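Local coordinates for protein putative glucoamylase (Bacteroides caccae ATCC 43185, PDB 4QT9) that probably hydrolyses glycosidic bonds, as a putative glucoamylase built on an alpha/alpha toroid, at residues Ile202-Tyr212 with Val227-Ile238. Sequence-based numbering, arbitrary orientation.
Sequences IHGYNECMIMY and VYHDGWAQNGAI
A buried loop-and-helix contact holds the Trp-232 indole between Gly-204 and Met-209, where loop 202-208 and the start of helix 209-217 meet the next helix, 225-232. CG stands anti to the backbone N (chi1 173°), which extends the indole from its helix into the gap between the Gly-204 backbone and Met-209. Over one face Gly-204 CA lies 3.5 Å from the centroid of the Trp-232 six-membered ring, almost on the ring normal, a CH-pi contact. Met-209 CA makes a second one over the opposite face, displaced toward the rim, while its bent selenomethionine chain carries SE obliquely past the five-membered ring, a Met-aromatic contact. Around the rim come Ile-202 CG2 and, obliquely turned, the Tyr-205 ring, whose CD1 is 3.6 Å from Trp-232 CZ2. Asn-206 OD1, 3.3 Å from Trp-232 CZ3, accepts from Cys-208 N in an Asx turn. In the alpha/alpha toroid, Tyr-212 packs helix 209-217 against helix 225-232 as a knob in a hole formed by Val-227, Tyr-228, Gly-231 and Trp-232. Trp-232 CB sits over the centre of the Tyr-212 ring, and Tyr-212 OH donates a hydrogen bond to Ile-202 O (2.7 Å) and is also hydrogen-bonded with Leu-186 N. Two hydrogen bonds tie loop 202-208 to the residues around Trp-232: Gly-204 N meets a lone pair of Trp-232 O at 2.7 Å, and His-203 ND1 donates almost straight (171°) to Gly-231 O at 2.8 Å, near the imidazole plane. The Gln-234 amide stacks on a face of that imidazole, planes 13° apart, while its OE1 is hydrogen-bonded to Arg-252 NH2.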
loop_
_atom_site.group_PDB
_atom_site.type_symbol
_atom_site.label_atom_id
_atom_site.label_comp_id
_atom_site.label_asym_id
_atom_site.label_seq_id
_atom_site.Cartn_x
_atom_site.Cartn_y
_atom_site.Cartn_z
ATOM N N ILE A 202 5.050 -5.703 16.121
ATOM C CA ILE A 202 4.741 -6.309 14.817
ATOM C C ILE A 202 5.624 -7.520 14.478
ATOM O O ILE A 202 6.852 -7.418 14.318
ATOM C CB ILE A 202 4.750 -5.243 13.686
ATOM C CG1 ILE A 202 3.618 -4.234 13.913
ATOM C CG2 ILE A 202 4.638 -5.873 12.292
ATOM C CD1 ILE A 202 3.955 -2.837 13.502
ATOM N N HIS A 203 4.957 -8.674 14.322
ATOM C CA HIS A 203 5.603 -9.925 13.963
ATOM C C HIS A 203 5.134 -10.329 12.565
ATOM O O HIS A 203 3.968 -10.129 12.241
ATOM C CB HIS A 203 5.294 -11.033 15.003
ATOM C CG HIS A 203 5.635 -10.665 16.422
ATOM N ND1 HIS A 203 6.939 -10.372 16.806
ATOM C CD2 HIS A 203 4.830 -10.566 17.505
ATOM C CE1 HIS A 203 6.878 -10.114 18.104
ATOM N NE2 HIS A 203 5.627 -10.226 18.567
ATOM N N GLY A 204 6.021 -10.892 11.745
ATOM C CA GLY A 204 5.610 -11.303 10.400
ATOM C C GLY A 204 4.951 -12.671 10.345
ATOM O O GLY A 204 4.996 -13.403 11.330
ATOM N N TYR A 205 4.359 -13.066 9.199
ATOM C CA TYR A 205 4.264 -12.238 8.002
ATOM C C TYR A 205 2.909 -11.542 7.966
ATOM O O TYR A 205 1.886 -12.146 8.284
ATOM C CB TYR A 205 4.481 -13.076 6.695
ATOM C CG TYR A 205 4.486 -12.199 5.455
ATOM C CD1 TYR A 205 5.644 -11.546 5.042
ATOM C CD2 TYR A 205 3.315 -11.963 4.739
ATOM C CE1 TYR A 205 5.633 -10.674 3.953
ATOM C CE2 TYR A 205 3.290 -11.093 3.650
ATOM C CZ TYR A 205 4.448 -10.437 3.273
ATOM O OH TYR A 205 4.417 -9.594 2.185
ATOM N N ASN A 206 2.915 -10.283 7.544
ATOM C CA ASN A 206 1.720 -9.457 7.318
ATOM C C ASN A 206 2.145 -8.369 6.322
ATOM O O ASN A 206 3.242 -8.431 5.786
ATOM C CB ASN A 206 1.043 -8.926 8.638
ATOM C CG ASN A 206 1.911 -8.044 9.502
ATOM O OD1 ASN A 206 2.845 -7.404 9.036
ATOM N ND2 ASN A 206 1.623 -7.984 10.787
ATOM N N GLU A 207 1.316 -7.382 6.076
ATOM C CA GLU A 207 1.587 -6.313 5.099
ATOM C C GLU A 207 2.743 -5.335 5.496
ATOM O O GLU A 207 3.065 -4.448 4.695
ATOM C CB GLU A 207 0.295 -5.508 4.893
ATOM C CG GLU A 207 -0.051 -4.584 6.049
ATOM C CD GLU A 207 -0.892 -5.143 7.179
ATOM O OE1 GLU A 207 -0.678 -6.312 7.562
ATOM O OE2 GLU A 207 -1.749 -4.398 7.709
ATOM N N CYS A 208 3.332 -5.472 6.708
ATOM C CA CYS A 208 4.259 -4.475 7.290
ATOM C C CYS A 208 5.761 -4.696 7.058
ATOM O O CYS A 208 6.516 -3.994 7.713
ATOM C CB CYS A 208 3.978 -4.324 8.785
ATOM S SG CYS A 208 2.221 -4.104 9.183
HETATM N N MSE A 209 6.219 -5.591 6.149
HETATM C CA MSE A 209 7.661 -5.845 5.997
HETATM C C MSE A 209 8.499 -4.573 5.680
HETATM O O MSE A 209 9.542 -4.395 6.303
HETATM C CB MSE A 209 7.964 -6.937 4.951
HETATM C CG MSE A 209 9.435 -7.397 4.970
HETATM SE SE MSE A 209 9.666 -9.013 3.900
HETATM C CE MSE A 209 9.831 -8.222 2.185
ATOM N N ILE A 210 8.050 -3.705 4.739
ATOM C CA ILE A 210 8.759 -2.488 4.325
ATOM C C ILE A 210 9.036 -1.561 5.546
ATOM O O ILE A 210 10.003 -0.795 5.539
ATOM C CB ILE A 210 8.010 -1.747 3.154
ATOM C CG1 ILE A 210 8.925 -0.783 2.352
ATOM C CG2 ILE A 210 6.728 -1.017 3.610
ATOM C CD1 ILE A 210 10.214 -1.451 1.708
HETATM N N MSE A 211 8.209 -1.647 6.596
HETATM C CA MSE A 211 8.427 -0.836 7.808
HETATM C C MSE A 211 9.766 -1.232 8.505
HETATM O O MSE A 211 10.501 -0.354 8.936
HETATM C CB MSE A 211 7.234 -0.978 8.767
HETATM C CG MSE A 211 7.353 -0.098 9.997
HETATM SE SE MSE A 211 6.217 -0.800 11.408
HETATM C CE MSE A 211 6.751 -2.614 11.376
ATOM N N TYR A 212 10.075 -2.542 8.587
ATOM C CA TYR A 212 11.356 -3.027 9.131
ATOM C C TYR A 212 12.506 -2.710 8.183
ATOM O O TYR A 212 13.600 -2.434 8.659
ATOM C CB TYR A 212 11.300 -4.554 9.362
ATOM C CG TYR A 212 10.682 -4.921 10.688
ATOM C CD1 TYR A 212 11.454 -4.997 11.840
ATOM C CD2 TYR A 212 9.317 -5.155 10.802
ATOM C CE1 TYR A 212 10.878 -5.285 13.075
ATOM C CE2 TYR A 212 8.727 -5.422 12.038
ATOM C CZ TYR A 212 9.513 -5.476 13.173
ATOM O OH TYR A 212 8.960 -5.789 14.389
ATOM N N VAL A 227 16.449 -6.257 15.585
ATOM C CA VAL A 227 15.044 -5.808 15.577
ATOM C C VAL A 227 14.276 -6.582 14.492
ATOM O O VAL A 227 13.171 -7.045 14.770
ATOM C CB VAL A 227 14.924 -4.272 15.428
ATOM C CG1 VAL A 227 13.478 -3.830 15.170
ATOM C CG2 VAL A 227 15.484 -3.581 16.662
ATOM N N TYR A 228 14.884 -6.780 13.296
ATOM C CA TYR A 228 14.277 -7.562 12.198
ATOM C C TYR A 228 14.300 -9.080 12.484
ATOM O O TYR A 228 13.293 -9.730 12.286
ATOM C CB TYR A 228 15.006 -7.276 10.872
ATOM C CG TYR A 228 14.534 -8.113 9.698
ATOM C CD1 TYR A 228 13.373 -7.784 9.004
ATOM C CD2 TYR A 228 15.287 -9.188 9.235
ATOM C CE1 TYR A 228 12.943 -8.536 7.917
ATOM C CE2 TYR A 228 14.865 -9.951 8.149
ATOM C CZ TYR A 228 13.679 -9.636 7.506
ATOM O OH TYR A 228 13.239 -10.401 6.450
ATOM N N HIS A 229 15.438 -9.643 12.932
ATOM C CA HIS A 229 15.600 -11.077 13.172
ATOM C C HIS A 229 14.827 -11.577 14.406
ATOM O O HIS A 229 14.197 -12.645 14.322
ATOM C CB HIS A 229 17.086 -11.428 13.259
ATOM C CG HIS A 229 17.755 -11.320 11.923
ATOM N ND1 HIS A 229 17.426 -12.182 10.876
ATOM C CD2 HIS A 229 18.641 -10.414 11.468
ATOM C CE1 HIS A 229 18.132 -11.780 9.835
ATOM N NE2 HIS A 229 18.886 -10.727 10.144
ATOM N N ASP A 230 14.836 -10.814 15.525
ATOM C CA ASP A 230 14.106 -11.199 16.749
ATOM C C ASP A 230 12.626 -10.791 16.709
ATOM O O ASP A 230 11.803 -11.513 17.265
ATOM C CB ASP A 230 14.742 -10.583 18.030
ATOM C CG ASP A 230 16.197 -10.928 18.346
ATOM O OD1 ASP A 230 16.830 -11.669 17.551
ATOM O OD2 ASP A 230 16.704 -10.458 19.391
ATOM N N GLY A 231 12.311 -9.615 16.147
ATOM C CA GLY A 231 10.953 -9.065 16.097
ATOM C C GLY A 231 10.118 -9.459 14.902
ATOM O O GLY A 231 9.073 -10.108 15.064
ATOM N N TRP A 232 10.530 -9.049 13.692
ATOM C CA TRP A 232 9.746 -9.427 12.509
ATOM C C TRP A 232 9.741 -10.953 12.239
ATOM O O TRP A 232 8.676 -11.547 12.021
ATOM C CB TRP A 232 10.249 -8.709 11.257
ATOM C CG TRP A 232 9.595 -9.168 9.976
ATOM C CD1 TRP A 232 10.125 -10.007 9.042
ATOM C CD2 TRP A 232 8.295 -8.788 9.485
ATOM N NE1 TRP A 232 9.274 -10.117 7.964
ATOM C CE2 TRP A 232 8.122 -9.412 8.229
ATOM C CE3 TRP A 232 7.238 -8.009 10.004
ATOM C CZ2 TRP A 232 6.935 -9.272 7.474
ATOM C CZ3 TRP A 232 6.065 -7.875 9.260
ATOM C CH2 TRP A 232 5.936 -8.469 7.994
ATOM N N ALA A 233 10.932 -11.561 12.193
ATOM C CA ALA A 233 11.106 -12.964 11.854
ATOM C C ALA A 233 10.966 -13.919 13.047
ATOM O O ALA A 233 10.816 -15.125 12.834
ATOM C CB ALA A 233 12.456 -13.161 11.211
ATOM N N GLN A 234 11.001 -13.383 14.286
ATOM C CA GLN A 234 10.971 -14.157 15.539
ATOM C C GLN A 234 11.916 -15.389 15.445
ATOM O O GLN A 234 11.504 -16.533 15.682
ATOM C CB GLN A 234 9.542 -14.554 15.933
ATOM C CG GLN A 234 8.720 -13.362 16.381
ATOM C CD GLN A 234 7.366 -13.817 16.851
ATOM O OE1 GLN A 234 6.565 -14.310 16.074
ATOM N NE2 GLN A 234 7.103 -13.725 18.147
ATOM N N ASN A 235 13.160 -15.119 14.991
ATOM C CA ASN A 235 14.297 -16.032 14.843
ATOM C C ASN A 235 13.975 -17.262 13.984
ATOM O O ASN A 235 14.444 -18.366 14.288
ATOM C CB ASN A 235 14.823 -16.447 16.229
ATOM C CG ASN A 235 15.194 -15.237 17.057
ATOM O OD1 ASN A 235 16.151 -14.521 16.747
ATOM N ND2 ASN A 235 14.361 -14.901 18.037
ATOM N N GLY A 236 13.248 -17.050 12.888
ATOM C CA GLY A 236 12.890 -18.153 12.004
ATOM C C GLY A 236 11.490 -18.710 12.161
ATOM O O GLY A 236 11.058 -19.473 11.302
ATOM N N ALA A 237 10.743 -18.323 13.215
ATOM C CA ALA A 237 9.341 -18.772 13.395
ATOM C C ALA A 237 8.417 -18.318 12.218
ATOM O O ALA A 237 7.342 -18.871 12.028
ATOM C CB ALA A 237 8.792 -18.235 14.711
ATOM N N ILE A 238 8.842 -17.312 11.431
ATOM C CA ILE A 238 8.099 -16.783 10.269
ATOM C C ILE A 238 8.123 -17.801 9.105
ATOM O O ILE A 238 7.364 -17.661 8.154
ATOM C CB ILE A 238 8.699 -15.392 9.850
ATOM C CG1 ILE A 238 7.746 -14.613 8.871
ATOM C CG2 ILE A 238 10.131 -15.538 9.301
ATOM C CD1 ILE A 238 8.093 -13.136 8.636
#